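Local coordinates for succinoglycan biosynthesis protein (Bacillus cereus ATCC 14579, PDB 2QGM), which is of unproven function but belongs to the erythromycin esterase-like family and may take part in succinoglycan biosynthesis, at residues Y336-T349 / Q429-S442. Sequence-based numbering, arbitrary orientation.
Sequences YVTIGSTTTEGNFT and QFDIIFHIRKTSPS
Gly340 CA makes a CH-pi contact over one face of the Phe430 ring, 3.6 Å from its centroid, while Gln429 CB covers the opposite face. The Phe434 ring receives Ser341 CA on a face, again CH-pi, and, near its plane, Ile339 CG2 at CD2 (3.7 Å). On the other face of the sheet, His435 meets two threonines at its edge: ND1 and Thr342 OG1 share a hydrogen bond of 2.8 Å, and NE2 gives a weak one to Thr344 OG1, which also bonds the backbone O of Asn375. With CG opposite the backbone N (chi1 -172°), the imidazole reaches across to these threonines.

Strands 336-344 and 432-436 run parallel as neighbours within the mixed central sheet, their bonds alternating from Ile432 N to Thr338 O, then Gly340 N to Ile432 O, and on to Ile436 N to Thr342 O. Asp431 OD2 takes Thr338 N on its anti side at 3.0 Å, Asp431 N returns a bond to Thr338 OG1, and OD1 pairs with Lys312. Where both segments turn a corner, Arg437 O accepts Thr344 N and Glu345 N, and Thr343 OG1 donates to Ile436 O at 2.7 Å.

Side-chain hydroxyls, imidazole and carboxylate thus extend the backbone ladder, probably fixing strand register and His435 ring rotation within a largely buried interface.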
loop_
_atom_site.group_PDB
_atom_site.type_symbol
_atom_site.label_atom_id
_atom_site.label_comp_id
_atom_site.label_asym_id
_atom_site.label_seq_id
_atom_site.Cartn_x
_atom_site.Cartn_y
_atom_site.Cartn_z
ATOM N N TYR A 336 5.465 -7.891 -11.564
ATOM C CA TYR A 336 4.595 -7.296 -10.546
ATOM C C TYR A 336 3.299 -8.097 -10.497
ATOM O O TYR A 336 2.530 -8.117 -11.458
ATOM C CB TYR A 336 4.272 -5.830 -10.865
ATOM C CG TYR A 336 3.233 -5.214 -9.940
ATOM C CD1 TYR A 336 3.432 -5.179 -8.561
ATOM C CD2 TYR A 336 2.067 -4.644 -10.444
ATOM C CE1 TYR A 336 2.502 -4.589 -7.707
ATOM C CE2 TYR A 336 1.128 -4.047 -9.598
ATOM C CZ TYR A 336 1.357 -4.025 -8.225
ATOM O OH TYR A 336 0.454 -3.436 -7.369
ATOM N N VAL A 337 3.072 -8.774 -9.378
ATOM C CA VAL A 337 1.864 -9.570 -9.201
ATOM C C VAL A 337 0.948 -8.830 -8.232
ATOM O O VAL A 337 1.402 -8.304 -7.215
ATOM C CB VAL A 337 2.188 -10.972 -8.625
ATOM C CG1 VAL A 337 0.911 -11.661 -8.188
ATOM C CG2 VAL A 337 2.892 -11.823 -9.679
ATOM N N THR A 338 -0.340 -8.782 -8.561
ATOM C CA THR A 338 -1.326 -8.100 -7.728
ATOM C C THR A 338 -2.284 -9.044 -7.040
ATOM O O THR A 338 -2.906 -9.887 -7.681
ATOM C CB THR A 338 -2.184 -7.110 -8.545
ATOM O OG1 THR A 338 -2.683 -7.759 -9.722
ATOM C CG2 THR A 338 -1.374 -5.900 -8.932
ATOM N N ILE A 339 -2.407 -8.883 -5.726
ATOM C CA ILE A 339 -3.304 -9.698 -4.916
ATOM C C ILE A 339 -4.325 -8.773 -4.270
ATOM O O ILE A 339 -4.016 -8.085 -3.294
ATOM C CB ILE A 339 -2.536 -10.422 -3.799
ATOM C CG1 ILE A 339 -1.382 -11.210 -4.416
ATOM C CG2 ILE A 339 -3.484 -11.331 -3.010
ATOM C CD1 ILE A 339 -0.499 -11.904 -3.411
ATOM N N GLY A 340 -5.538 -8.761 -4.814
ATOM C CA GLY A 340 -6.592 -7.917 -4.282
ATOM C C GLY A 340 -7.309 -8.531 -3.090
ATOM O O GLY A 340 -7.280 -9.748 -2.893
ATOM N N SER A 341 -7.960 -7.683 -2.303
ATOM C CA SER A 341 -8.697 -8.112 -1.120
ATOM C C SER A 341 -10.198 -7.989 -1.333
ATOM O O SER A 341 -10.684 -6.943 -1.766
ATOM C CB SER A 341 -8.297 -7.250 0.080
ATOM O OG SER A 341 -9.233 -7.364 1.142
ATOM N N THR A 342 -10.929 -9.058 -1.032
ATOM C CA THR A 342 -12.376 -9.037 -1.173
ATOM C C THR A 342 -13.067 -9.571 0.075
ATOM O O THR A 342 -12.558 -10.461 0.757
ATOM C CB THR A 342 -12.865 -9.872 -2.406
ATOM O OG1 THR A 342 -12.362 -11.213 -2.333
ATOM C CG2 THR A 342 -12.396 -9.236 -3.706
ATOM N N THR A 343 -14.214 -8.981 0.389
ATOM C CA THR A 343 -15.008 -9.410 1.526
ATOM C C THR A 343 -16.469 -9.264 1.134
ATOM O O THR A 343 -16.800 -8.492 0.241
ATOM C CB THR A 343 -14.699 -8.586 2.795
ATOM O OG1 THR A 343 -15.428 -9.135 3.898
ATOM C CG2 THR A 343 -15.088 -7.127 2.605
ATOM N N THR A 344 -17.339 -10.013 1.797
ATOM C CA THR A 344 -18.761 -9.970 1.469
ATOM C C THR A 344 -19.637 -9.108 2.370
ATOM O O THR A 344 -20.357 -8.234 1.890
ATOM C CB THR A 344 -19.345 -11.397 1.446
ATOM O OG1 THR A 344 -18.676 -12.166 0.438
ATOM C CG2 THR A 344 -20.837 -11.362 1.141
ATOM N N GLU A 345 -19.569 -9.352 3.670
ATOM C CA GLU A 345 -20.405 -8.626 4.618
ATOM C C GLU A 345 -19.727 -8.369 5.960
ATOM O O GLU A 345 -18.704 -8.970 6.284
ATOM C CB GLU A 345 -21.696 -9.422 4.844
ATOM C CG GLU A 345 -21.439 -10.893 5.190
ATOM C CD GLU A 345 -22.719 -11.680 5.428
ATOM O OE1 GLU A 345 -23.436 -11.374 6.407
ATOM O OE2 GLU A 345 -22.999 -12.610 4.642
ATOM N N GLY A 346 -20.315 -7.468 6.739
ATOM C CA GLY A 346 -19.769 -7.150 8.041
ATOM C C GLY A 346 -19.683 -5.661 8.295
ATOM O O GLY A 346 -20.131 -4.851 7.485
ATOM N N ASN A 347 -19.120 -5.307 9.444
ATOM C CA ASN A 347 -18.948 -3.911 9.842
ATOM C C ASN A 347 -17.469 -3.556 9.718
ATOM O O ASN A 347 -16.605 -4.429 9.787
ATOM C CB ASN A 347 -19.384 -3.713 11.295
ATOM C CG ASN A 347 -20.891 -3.792 11.470
ATOM O OD1 ASN A 347 -21.393 -3.968 12.582
ATOM N ND2 ASN A 347 -21.618 -3.646 10.374
ATOM N N PHE A 348 -17.177 -2.275 9.548
ATOM C CA PHE A 348 -15.795 -1.854 9.417
ATOM C C PHE A 348 -15.583 -0.508 10.083
ATOM O O PHE A 348 -16.536 0.230 10.347
ATOM C CB PHE A 348 -15.418 -1.759 7.941
ATOM C CG PHE A 348 -16.294 -0.830 7.160
ATOM C CD1 PHE A 348 -16.042 0.540 7.140
ATOM C CD2 PHE A 348 -17.399 -1.319 6.476
ATOM C CE1 PHE A 348 -16.887 1.409 6.447
ATOM C CE2 PHE A 348 -18.244 -0.462 5.788
ATOM C CZ PHE A 348 -17.989 0.904 5.773
ATOM N N THR A 349 -14.317 -0.201 10.345
ATOM C CA THR A 349 -13.921 1.051 10.975
ATOM C C THR A 349 -13.725 2.087 9.880
ATOM O O THR A 349 -13.164 1.779 8.828
ATOM C CB THR A 349 -12.584 0.897 11.713
ATOM O OG1 THR A 349 -12.698 -0.114 12.724
ATOM C CG2 THR A 349 -12.173 2.219 12.348
ATOM N N GLN A 429 -8.408 -5.897 -12.686
ATOM C CA GLN A 429 -7.794 -5.249 -11.537
ATOM C C GLN A 429 -6.807 -6.106 -10.759
ATOM O O GLN A 429 -5.751 -5.620 -10.354
ATOM C CB GLN A 429 -8.891 -4.779 -10.572
ATOM C CG GLN A 429 -10.003 -4.002 -11.252
ATOM C CD GLN A 429 -9.505 -2.724 -11.864
ATOM O OE1 GLN A 429 -10.223 -2.064 -12.632
ATOM N NE2 GLN A 429 -8.279 -2.349 -11.530
ATOM N N PHE A 430 -7.141 -7.381 -10.558
ATOM C CA PHE A 430 -6.292 -8.258 -9.760
ATOM C C PHE A 430 -5.929 -9.601 -10.390
ATOM O O PHE A 430 -6.780 -10.283 -10.968
ATOM C CB PHE A 430 -6.977 -8.536 -8.415
ATOM C CG PHE A 430 -7.579 -7.311 -7.756
ATOM C CD1 PHE A 430 -6.786 -6.221 -7.400
ATOM C CD2 PHE A 430 -8.942 -7.273 -7.450
ATOM C CE1 PHE A 430 -7.337 -5.115 -6.748
ATOM C CE2 PHE A 430 -9.503 -6.172 -6.798
ATOM C CZ PHE A 430 -8.699 -5.087 -6.444
ATOM N N ASP A 431 -4.665 -9.997 -10.256
ATOM C CA ASP A 431 -4.219 -11.284 -10.785
ATOM C C ASP A 431 -4.772 -12.359 -9.851
ATOM O O ASP A 431 -5.250 -13.408 -10.289
ATOM C CB ASP A 431 -2.684 -11.375 -10.776
ATOM C CG ASP A 431 -2.023 -10.386 -11.721
ATOM O OD1 ASP A 431 -2.432 -10.322 -12.898
ATOM O OD2 ASP A 431 -1.081 -9.683 -11.293
ATOM N N ILE A 432 -4.702 -12.056 -8.558
ATOM C CA ILE A 432 -5.114 -12.945 -7.484
ATOM C C ILE A 432 -5.938 -12.177 -6.460
ATOM O O ILE A 432 -5.803 -10.964 -6.324
ATOM C CB ILE A 432 -3.856 -13.498 -6.754
ATOM C CG1 ILE A 432 -2.967 -14.238 -7.738
ATOM C CG2 ILE A 432 -4.250 -14.430 -5.608
ATOM C CD1 ILE A 432 -1.556 -14.441 -7.239
ATOM N N ILE A 433 -6.807 -12.884 -5.753
ATOM C CA ILE A 433 -7.583 -12.254 -4.700
ATOM C C ILE A 433 -7.639 -13.198 -3.515
ATOM O O ILE A 433 -7.509 -14.414 -3.668
ATOM C CB ILE A 433 -9.058 -11.940 -5.116
ATOM C CG1 ILE A 433 -9.790 -13.229 -5.497
ATOM C CG2 ILE A 433 -9.081 -10.942 -6.256
ATOM C CD1 ILE A 433 -11.291 -13.063 -5.545
ATOM N N PHE A 434 -7.755 -12.629 -2.320
ATOM C CA PHE A 434 -7.942 -13.439 -1.124
ATOM C C PHE A 434 -9.261 -12.940 -0.570
ATOM O O PHE A 434 -9.434 -11.754 -0.274
ATOM C CB PHE A 434 -6.783 -13.324 -0.106
ATOM C CG PHE A 434 -6.587 -11.954 0.503
ATOM C CD1 PHE A 434 -7.088 -11.652 1.773
ATOM C CD2 PHE A 434 -5.838 -10.992 -0.164
ATOM C CE1 PHE A 434 -6.836 -10.410 2.368
ATOM C CE2 PHE A 434 -5.584 -9.752 0.422
ATOM C CZ PHE A 434 -6.080 -9.459 1.687
ATOM N N HIS A 435 -10.214 -13.858 -0.490
ATOM C CA HIS A 435 -11.540 -13.530 -0.013
ATOM C C HIS A 435 -11.761 -13.939 1.434
ATOM O O HIS A 435 -11.319 -15.008 1.864
ATOM C CB HIS A 435 -12.592 -14.215 -0.897
ATOM C CG HIS A 435 -13.993 -13.782 -0.613
ATOM N ND1 HIS A 435 -14.464 -12.525 -0.932
ATOM C CD2 HIS A 435 -15.026 -14.425 -0.014
ATOM C CE1 HIS A 435 -15.718 -12.412 -0.539
ATOM N NE2 HIS A 435 -16.083 -13.554 0.023
ATOM N N ILE A 436 -12.413 -13.053 2.182
ATOM C CA ILE A 436 -12.781 -13.298 3.574
ATOM C C ILE A 436 -14.261 -12.929 3.617
ATOM O O ILE A 436 -14.616 -11.752 3.666
ATOM C CB ILE A 436 -12.008 -12.396 4.574
ATOM C CG1 ILE A 436 -10.506 -12.661 4.468
ATOM C CG2 ILE A 436 -12.507 -12.667 6.002
ATOM C CD1 ILE A 436 -9.657 -11.868 5.453
ATOM N N ARG A 437 -15.129 -13.934 3.579
ATOM C CA ARG A 437 -16.568 -13.686 3.564
ATOM C C ARG A 437 -17.046 -12.681 4.610
ATOM O O ARG A 437 -17.574 -11.623 4.268
ATOM C CB ARG A 437 -17.330 -14.999 3.742
ATOM C CG ARG A 437 -18.830 -14.863 3.581
ATOM C CD ARG A 437 -19.521 -16.150 3.985
ATOM N NE ARG A 437 -19.139 -17.272 3.132
ATOM C CZ ARG A 437 -19.344 -18.545 3.447
ATOM N NH1 ARG A 437 -19.922 -18.855 4.599
ATOM N NH2 ARG A 437 -18.985 -19.507 2.606
ATOM N N LYS A 438 -16.878 -13.012 5.883
ATOM C CA LYS A 438 -17.318 -12.115 6.942
ATOM C C LYS A 438 -16.167 -11.393 7.622
ATOM O O LYS A 438 -15.167 -12.003 8.013
ATOM C CB LYS A 438 -18.138 -12.877 7.995
ATOM C CG LYS A 438 -19.474 -13.409 7.493
ATOM C CD LYS A 438 -20.312 -14.011 8.621
ATOM C CE LYS A 438 -21.662 -14.508 8.110
ATOM N NZ LYS A 438 -22.548 -14.988 9.218
ATOM N N THR A 439 -16.308 -10.080 7.749
ATOM C CA THR A 439 -15.289 -9.273 8.401
ATOM C C THR A 439 -15.898 -8.378 9.479
ATOM O O THR A 439 -17.114 -8.182 9.528
ATOM C CB THR A 439 -14.514 -8.428 7.367
ATOM O OG1 THR A 439 -15.431 -7.806 6.461
ATOM C CG2 THR A 439 -13.561 -9.319 6.579
ATOM N N SER A 440 -15.047 -7.860 10.355
ATOM C CA SER A 440 -15.494 -7.005 11.446
ATOM C C SER A 440 -14.544 -5.822 11.604
ATOM O O SER A 440 -13.478 -5.793 10.997
ATOM C CB SER A 440 -15.571 -7.814 12.753
ATOM O OG SER A 440 -14.307 -8.349 13.117
ATOM N N PRO A 441 -14.921 -4.827 12.426
ATOM C CA PRO A 441 -14.082 -3.643 12.640
ATOM C C PRO A 441 -12.698 -3.858 13.248
ATOM O O PRO A 441 -12.508 -4.659 14.168
ATOM C CB PRO A 441 -14.948 -2.758 13.537
ATOM C CG PRO A 441 -16.345 -3.133 13.140
ATOM C CD PRO A 441 -16.241 -4.645 13.052
ATOM N N SER A 442 -11.733 -3.118 12.716
ATOM C CA SER A 442 -10.366 -3.153 13.213
ATOM C C SER A 442 -10.393 -2.528 14.609
ATOM O O SER A 442 -11.323 -1.794 14.947
ATOM C CB SER A 442 -9.467 -2.328 12.297
ATOM O OG SER A 442 -10.028 -1.048 12.084
HETATM O O HOH W 1 -0.081 -7.230 -11.680
HETATM O O HOH W 2 -9.927 -9.923 1.827
HETATM O O HOH W 3 -15.282 -4.995 7.393
#